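Local coordinates for protein putative dienelactone hydrolase (Klebsiella pneumoniae subsp. pneumoniae MGH 78578, PDB 3F67) that probably acts as an alpha/beta-hydrolase of the dienelactone hydrolase family, cleaving ester-type bonds in a substrate that is not known, at residues A[212-217]-A[225-230]; A[12-17]-A[96-101]; A[75-80]-A[84-89]. All coordinates share one frame; numbering follows the deposited sequence. Where two conformers were deposited one is given.

Contact 1. Residues A[212-217]-A[225-230]; sequences HAFNAD and ESAKDG
The backbones of Asn215 and Ala227 come within 4.7 Å at their CA atoms, where the type I turn Ala213 to Ala216 lies against the first turns of helix 224-238. Such closeness is possible because the helix offers small residues here. Ala227 CB packs beside two oxygens of the loop, 3.5 Å from Phe214 O and 3.4 Å from Asn215 OD1, and a methyl group is compact enough to sit next to both. The Phe214 ring packs on the neighbouring Ser226: with chi1 at 67°, CG stands between the backbone N and the carbonyl carbon, which brings CD1 to 3.6 Å from Ser226 CB and CE1 to 3.5 Å from Ser226 O. Ala227 CA lies at the ring's edge, in its plane. Serine suits this spot because its CB packs against the ring while OG bonds to His223. No direct hydrogen bond joins the segments; instead a water lies 2.7 Å from Asn215 OD1 and makes a longer, weak bond with Ala227 O. Just before the turn, His212 bonds to Asp180 and touches Cys123, consistent with the Cys-His-Asp triad of this family. The contact thus ties the loop that follows strand 202-207, and carries this histidine, to helix 224-238, with Tyr146 meeting Phe214 edge-to-face and Leu51 of helix 46-57 touching Asn215.

Contact 2. Residues A[12-17]-A[96-101]; sequences PSQGEN and VLADLD
Ser13 and Gln14, at the start of a beta hairpin's type I' turn, face Asp99 and Ala98 on helix 93-108. The hairpin joins strands 4-13 and 16-25, which form one margin of the mixed sheet in this alpha/beta-hydrolase fold, and its two ends are locked by backbone bonds in both directions between Ser13 and Glu16. Gly15 follows Gln14 with a positive phi of 90°, an angle that glycine adopts readily, and so helps the chain to reverse within two residues.

The tight part of the contact is the buried pair. Ser13 OG donates to Asp99 OD1 across 2.6 Å, a short bond that meets the oxygen on its anti side, 33° out of the carboxylate plane. The serine hydroxyl is directed there by chi1 of -168°, which sets OG opposite the backbone N. A small donor on a short stem suits the narrow gap, and aspartate offers it a probably charged acceptor. The same OD1 also forms a salt bridge with Arg70, whose side chain binds Glu16 as well; this positive charge would probably help to keep the buried carboxylate ionised, and Arg70 thus bridges Asp99 of the helix and Glu16 of the hairpin.

Toward solvent the contact is looser. Gln14 is exposed, and its long side chain runs extended beyond CG to cross Asp99 at about a right angle, the amide and carboxylate planes 72° apart. Its flexible chain can span the distance from the turn to the helix, where alanine's short side chain lets the amide lie flat against the helix. The methyl group sits over the amide's face, about equally far from both of its end atoms, with Gln14 CD 3.6 Å from Ala98 CB.

Contact 3. Residues A[75-80]-A[84-89]; sequences NEYHDI and FKELVS
Tyr77 lays its ring beside the last turn of helix 80-88, while Ile80 and Phe84 meet one turn apart at the start of that helix. From Tyr77 CB the side chain heads toward the helix, and chi1 of -66° turns CG away from its own carbonyl carbon. The two sides of the ring have different neighbours, both met obliquely: CE2 approaches Leu87 CB at 4.0 Å, with Leu87 CD2 a little beyond, whereas CE1 is 3.8 Å from Glu86 CB. At the tip, OH comes to 3.5 Å from the same Glu86 CB. Tyrosine suits this partly exposed place, since its broad ring packs on buried Leu87 while OH reaches the aliphatic base of Glu86. Beyond that base the glutamate chain bends at chi2, so that the carboxylate leads away from the ring.

The helical link is regular: Phe84 N donates to Ile80 O over 2.9 Å with an N-H...O angle of 168°. Alongside it, in the Phe84 conformer modelled here, Ile80 CG2 touches the edge of the ring at CD1, 3.6 Å away; a branched residue can place a methyl there although its longer arm leads elsewhere. At the other end the helix widens into a pi-type turn, where Phe84 O accepts from Ser89 N. Asp79 is the N-cap of the helix, its side chain capping a backbone N of the first turn and bonding Thr82. The loop after strand 61-65 thus folds back along helix 80-88, whose Phe84 and Val88 touch Ile41 in the loop between strand 32-38 and helix 46-57.

Contact 1 is buried, contact 2 partly so, and contact 3 lies at the surface. Each sets a helix against a loop or hairpin, though in contact 3 the loop runs into the helix itself at Ile80. The helices differ: 224-238, 93-108 and 80-88, the last two consecutive in the chain. Contacts 1 and 3 are local, linking a loop to the helix that follows it, whereas contact 2 joins segments 79 residues apart. Their chemistry differs: small residues, an aromatic ring and a water in contact 1; a buried serine-carboxylate bond in contact 2; apolar contacts with a helical backbone bond in contact 3. Contacts 1 and 2 lie on opposite sides of the chain's centre, their centres 30 Å apart.

Contact 1. Residues A[212-217]-A[225-230]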
# COMPACT_ATOMS: atom_id res chain seq x y z
N HIS A 212 2.00 6.88 14.27
CA HIS A 212 1.32 6.09 13.24
C HIS A 212 0.42 6.99 12.41
O HIS A 212 -0.08 8.01 12.92
CB HIS A 212 0.45 4.99 13.91
CG HIS A 212 0.03 3.90 12.96
ND1 HIS A 212 0.89 2.89 12.54
CD2 HIS A 212 -1.14 3.68 12.32
CE1 HIS A 212 0.25 2.09 11.71
NE2 HIS A 212 -0.98 2.55 11.55
N ALA A 213 0.24 6.66 11.13
CA ALA A 213 -0.75 7.36 10.28
C ALA A 213 -0.43 8.86 10.14
O ALA A 213 -1.33 9.73 10.08
CB ALA A 213 -2.20 7.14 10.78
N PHE A 214 0.85 9.16 10.03
CA PHE A 214 1.24 10.57 9.98
C PHE A 214 0.96 11.26 8.65
O PHE A 214 1.05 12.48 8.54
CB PHE A 214 2.71 10.76 10.43
CG PHE A 214 3.74 10.16 9.48
CD1 PHE A 214 4.10 10.83 8.29
CD2 PHE A 214 4.39 8.97 9.81
CE1 PHE A 214 5.08 10.28 7.45
CE2 PHE A 214 5.38 8.40 8.96
CZ PHE A 214 5.72 9.07 7.79
N ASN A 215 0.65 10.48 7.62
CA ASN A 215 0.21 11.06 6.37
C ASN A 215 -1.30 11.28 6.26
O ASN A 215 -1.78 11.82 5.26
CB ASN A 215 0.67 10.13 5.23
CG ASN A 215 0.60 10.80 3.87
OD1 ASN A 215 1.20 11.86 3.65
ND2 ASN A 215 -0.16 10.19 2.95
N ALA A 216 -2.05 10.90 7.30
CA ALA A 216 -3.53 10.98 7.21
C ALA A 216 -3.98 12.40 7.53
O ALA A 216 -4.26 12.75 8.71
CB ALA A 216 -4.20 9.96 8.13
N ASP A 217 -4.03 13.23 6.50
CA ASP A 217 -4.17 14.67 6.69
C ASP A 217 -5.52 15.06 7.29
O ASP A 217 -5.66 16.18 7.77
CB ASP A 217 -3.91 15.41 5.35
CG ASP A 217 -4.68 14.81 4.20
OD1 ASP A 217 -5.90 15.06 4.12
OD2 ASP A 217 -4.09 14.06 3.37
N GLU A 225 5.16 18.02 8.37
CA GLU A 225 6.55 18.02 7.89
C GLU A 225 7.00 16.61 7.47
O GLU A 225 7.62 16.43 6.39
CB GLU A 225 7.47 18.62 8.96
CG GLU A 225 8.95 18.41 8.68
CD GLU A 225 9.84 18.78 9.87
OE1 GLU A 225 10.65 19.70 9.70
OE2 GLU A 225 9.74 18.13 10.96
N SER A 226 6.66 15.60 8.29
CA SER A 226 6.98 14.22 7.93
C SER A 226 6.19 13.71 6.75
O SER A 226 6.74 13.00 5.92
CB SER A 226 6.70 13.25 9.09
OG SER A 226 7.35 13.72 10.25
N ALA A 227 4.89 14.03 6.69
CA ALA A 227 4.06 13.60 5.57
C ALA A 227 4.59 14.15 4.25
O ALA A 227 4.68 13.41 3.28
CB ALA A 227 2.63 14.04 5.78
N LYS A 228 4.95 15.42 4.23
CA LYS A 228 5.43 16.04 2.99
C LYS A 228 6.79 15.49 2.59
O LYS A 228 7.01 15.22 1.41
CB LYS A 228 5.52 17.55 3.14
CG LYS A 228 4.15 18.20 3.19
CD LYS A 228 4.37 19.67 2.91
CE LYS A 228 3.51 20.52 3.74
NZ LYS A 228 2.21 20.78 3.05
N ASP A 229 7.68 15.31 3.56
CA ASP A 229 8.97 14.68 3.26
C ASP A 229 8.78 13.25 2.74
O ASP A 229 9.42 12.84 1.76
CB ASP A 229 9.89 14.69 4.50
CG ASP A 229 11.28 14.16 4.19
OD1 ASP A 229 12.08 14.97 3.70
OD2 ASP A 229 11.56 12.96 4.38
N GLY A 230 7.92 12.48 3.41
CA GLY A 230 7.65 11.08 2.97
C GLY A 230 7.09 11.02 1.57
O GLY A 230 7.51 10.17 0.74
O HOH W 1 1.67 13.84 1.83

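Contact 2. Residues A[12-17]-A[96-101]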
# COMPACT_ATOMS: atom_id res chain seq x y z
N PRO A 12 -12.22 -7.27 -12.53
CA PRO A 12 -12.57 -8.69 -12.50
C PRO A 12 -11.53 -9.44 -11.66
O PRO A 12 -10.34 -9.25 -11.84
CB PRO A 12 -12.52 -9.11 -13.99
CG PRO A 12 -12.59 -7.82 -14.79
CD PRO A 12 -11.95 -6.75 -13.90
N SER A 13 -11.96 -10.24 -10.69
CA SER A 13 -10.97 -10.75 -9.74
C SER A 13 -11.39 -12.05 -9.09
O SER A 13 -12.35 -12.09 -8.30
CB SER A 13 -10.61 -9.70 -8.65
OG SER A 13 -9.45 -10.10 -7.90
N GLN A 14 -10.63 -13.11 -9.41
CA GLN A 14 -10.91 -14.46 -8.92
C GLN A 14 -12.41 -14.84 -9.10
O GLN A 14 -13.00 -15.53 -8.25
CB GLN A 14 -10.44 -14.60 -7.45
CG GLN A 14 -9.00 -14.07 -7.19
CD GLN A 14 -8.52 -14.23 -5.75
OE1 GLN A 14 -8.46 -13.26 -4.95
NE2 GLN A 14 -8.15 -15.45 -5.42
N GLY A 15 -13.02 -14.39 -10.21
CA GLY A 15 -14.44 -14.65 -10.51
C GLY A 15 -15.51 -13.66 -10.03
O GLY A 15 -16.72 -13.88 -10.26
N GLU A 16 -15.07 -12.59 -9.37
CA GLU A 16 -15.98 -11.61 -8.78
C GLU A 16 -15.54 -10.20 -9.12
O GLU A 16 -14.37 -10.00 -9.46
CB GLU A 16 -16.01 -11.78 -7.27
CG GLU A 16 -16.75 -13.01 -6.82
CD GLU A 16 -16.40 -13.37 -5.41
OE1 GLU A 16 -15.26 -13.84 -5.20
OE2 GLU A 16 -17.26 -13.18 -4.53
N ASN A 17 -16.45 -9.24 -9.03
CA ASN A 17 -16.16 -7.88 -9.46
C ASN A 17 -15.83 -7.02 -8.26
O ASN A 17 -16.69 -6.68 -7.44
CB ASN A 17 -17.36 -7.30 -10.21
CG ASN A 17 -17.67 -8.08 -11.45
OD1 ASN A 17 -16.82 -8.17 -12.35
ND2 ASN A 17 -18.87 -8.68 -11.51
N VAL A 96 -5.72 -11.26 -0.70
CA VAL A 96 -5.34 -9.86 -0.95
C VAL A 96 -4.28 -9.84 -2.06
O VAL A 96 -4.38 -9.08 -3.02
CB VAL A 96 -4.80 -9.15 0.32
CG1 VAL A 96 -4.24 -7.75 -0.06
CG2 VAL A 96 -5.89 -8.98 1.39
N LEU A 97 -3.26 -10.69 -1.93
CA LEU A 97 -2.16 -10.63 -2.91
C LEU A 97 -2.68 -11.03 -4.31
O LEU A 97 -2.29 -10.44 -5.32
CB LEU A 97 -1.00 -11.53 -2.46
CG LEU A 97 -0.44 -11.13 -1.06
CD1 LEU A 97 0.71 -12.08 -0.74
CD2 LEU A 97 0.05 -9.69 -0.99
N ALA A 98 -3.58 -12.01 -4.36
CA ALA A 98 -4.15 -12.43 -5.63
C ALA A 98 -5.03 -11.30 -6.22
O ALA A 98 -5.03 -11.07 -7.45
CB ALA A 98 -4.98 -13.74 -5.47
N ASP A 99 -5.75 -10.59 -5.37
CA ASP A 99 -6.55 -9.45 -5.85
C ASP A 99 -5.62 -8.35 -6.40
O ASP A 99 -5.99 -7.68 -7.38
CB ASP A 99 -7.43 -8.87 -4.72
CG ASP A 99 -8.65 -9.74 -4.43
OD1 ASP A 99 -9.07 -10.54 -5.32
OD2 ASP A 99 -9.19 -9.65 -3.31
N LEU A 100 -4.49 -8.09 -5.74
CA LEU A 100 -3.59 -7.08 -6.27
C LEU A 100 -3.06 -7.50 -7.65
O LEU A 100 -2.90 -6.63 -8.54
CB LEU A 100 -2.44 -6.81 -5.33
CG LEU A 100 -2.90 -6.25 -3.98
CD1 LEU A 100 -1.72 -6.13 -3.00
CD2 LEU A 100 -3.62 -4.87 -4.14
N ASP A 101 -2.77 -8.79 -7.81
CA ASP A 101 -2.38 -9.29 -9.16
C ASP A 101 -3.48 -8.98 -10.18
O ASP A 101 -3.17 -8.64 -11.34
CB ASP A 101 -2.17 -10.81 -9.19
CG ASP A 101 -0.96 -11.27 -8.38
OD1 ASP A 101 0.01 -10.48 -8.14
OD2 ASP A 101 -0.99 -12.46 -7.99

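Contact 3. Residues A[75-80]-A[84-89]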
# COMPACT_ATOMS: atom_id res chain seq x y z
N ASN A 75 -17.36 0.65 6.61
CA ASN A 75 -18.34 1.65 7.06
C ASN A 75 -19.44 1.15 7.98
O ASN A 75 -20.12 1.95 8.65
CB ASN A 75 -18.92 2.39 5.86
CG ASN A 75 -17.86 3.18 5.12
OD1 ASN A 75 -17.01 3.84 5.74
ND2 ASN A 75 -17.90 3.12 3.80
N GLU A 76 -19.62 -0.18 8.06
CA GLU A 76 -20.54 -0.76 9.04
C GLU A 76 -19.99 -0.91 10.46
O GLU A 76 -20.68 -1.41 11.33
CB GLU A 76 -21.07 -2.11 8.53
CG GLU A 76 -21.90 -1.91 7.28
CD GLU A 76 -22.72 -3.11 6.91
OE1 GLU A 76 -22.37 -4.26 7.31
OE2 GLU A 76 -23.74 -2.90 6.25
N TYR A 77 -18.77 -0.43 10.70
CA TYR A 77 -18.19 -0.50 12.04
C TYR A 77 -17.91 0.89 12.54
O TYR A 77 -17.56 1.77 11.75
CB TYR A 77 -16.89 -1.32 11.98
CG TYR A 77 -17.20 -2.74 11.62
CD1 TYR A 77 -17.66 -3.63 12.60
CD2 TYR A 77 -17.17 -3.16 10.29
CE1 TYR A 77 -18.01 -4.94 12.26
CE2 TYR A 77 -17.54 -4.46 9.95
CZ TYR A 77 -17.95 -5.34 10.93
OH TYR A 77 -18.29 -6.62 10.58
N HIS A 78 -18.04 1.09 13.85
CA HIS A 78 -17.80 2.42 14.41
C HIS A 78 -16.79 2.41 15.55
O HIS A 78 -16.64 3.40 16.27
CB HIS A 78 -19.10 3.05 14.87
CG HIS A 78 -20.16 3.05 13.81
ND1 HIS A 78 -20.06 3.79 12.66
CD2 HIS A 78 -21.36 2.41 13.76
CE1 HIS A 78 -21.16 3.62 11.94
NE2 HIS A 78 -21.95 2.77 12.57
N ASP A 79 -16.12 1.28 15.73
CA ASP A 79 -14.98 1.24 16.64
C ASP A 79 -13.92 0.34 16.03
O ASP A 79 -14.23 -0.69 15.40
CB ASP A 79 -15.39 0.80 18.04
CG ASP A 79 -15.80 -0.64 18.10
OD1 ASP A 79 -16.99 -0.94 17.80
OD2 ASP A 79 -14.93 -1.49 18.46
N ILE A 80 -12.67 0.74 16.22
CA ILE A 80 -11.55 0.05 15.59
C ILE A 80 -11.46 -1.42 16.04
O ILE A 80 -11.26 -2.32 15.23
CB ILE A 80 -10.24 0.86 15.72
CG1 ILE A 80 -10.30 2.11 14.79
CG2 ILE A 80 -9.03 0.02 15.27
CD1 ILE A 80 -9.21 3.15 14.95
N PHE A 84 -11.52 -4.52 13.43
CA PHE A 84 -10.40 -5.47 13.34
C PHE A 84 -10.86 -6.91 13.51
O PHE A 84 -10.59 -7.77 12.66
CB PHE A 84 -9.34 -5.14 14.40
CG PHE A 84 -8.17 -4.47 13.83
CD1 PHE A 84 -7.79 -3.20 14.25
CD2 PHE A 84 -7.44 -5.09 12.83
CE1 PHE A 84 -6.69 -2.59 13.69
CE2 PHE A 84 -6.36 -4.47 12.27
CZ PHE A 84 -5.97 -3.23 12.70
N LYS A 85 -11.59 -7.15 14.59
CA LYS A 85 -12.05 -8.51 14.94
C LYS A 85 -13.03 -9.14 13.94
O LYS A 85 -12.88 -10.32 13.56
CB LYS A 85 -12.67 -8.51 16.34
CG LYS A 85 -13.15 -9.88 16.86
CD LYS A 85 -13.62 -9.72 18.32
CE LYS A 85 -14.34 -10.95 18.84
NZ LYS A 85 -14.81 -10.75 20.26
N GLU A 86 -14.02 -8.38 13.52
CA GLU A 86 -15.11 -8.92 12.72
C GLU A 86 -14.90 -8.83 11.21
O GLU A 86 -15.55 -9.56 10.43
CB GLU A 86 -16.45 -8.27 13.11
CG GLU A 86 -16.79 -8.35 14.61
CD GLU A 86 -16.95 -9.78 15.17
OE1 GLU A 86 -17.14 -10.75 14.38
OE2 GLU A 86 -16.90 -9.93 16.41
N LEU A 87 -13.99 -7.97 10.78
CA LEU A 87 -13.74 -7.81 9.35
C LEU A 87 -12.27 -7.98 8.97
O LEU A 87 -11.93 -8.91 8.24
CB LEU A 87 -14.27 -6.45 8.85
CG LEU A 87 -14.05 -6.14 7.37
CD1 LEU A 87 -14.63 -7.28 6.49
CD2 LEU A 87 -14.74 -4.81 7.03
N VAL A 88 -11.39 -7.11 9.45
CA VAL A 88 -9.99 -7.14 8.97
C VAL A 88 -9.35 -8.52 9.14
O VAL A 88 -8.67 -9.03 8.22
CB VAL A 88 -9.10 -6.07 9.66
CG1 VAL A 88 -7.65 -6.14 9.12
CG2 VAL A 88 -9.68 -4.64 9.42
N SER A 89 -9.61 -9.14 10.29
CA SER A 89 -8.98 -10.39 10.68
C SER A 89 -9.59 -11.59 9.94
O SER A 89 -9.19 -12.74 10.14
CB SER A 89 -9.07 -10.55 12.20
OG SER A 89 -8.24 -9.59 12.84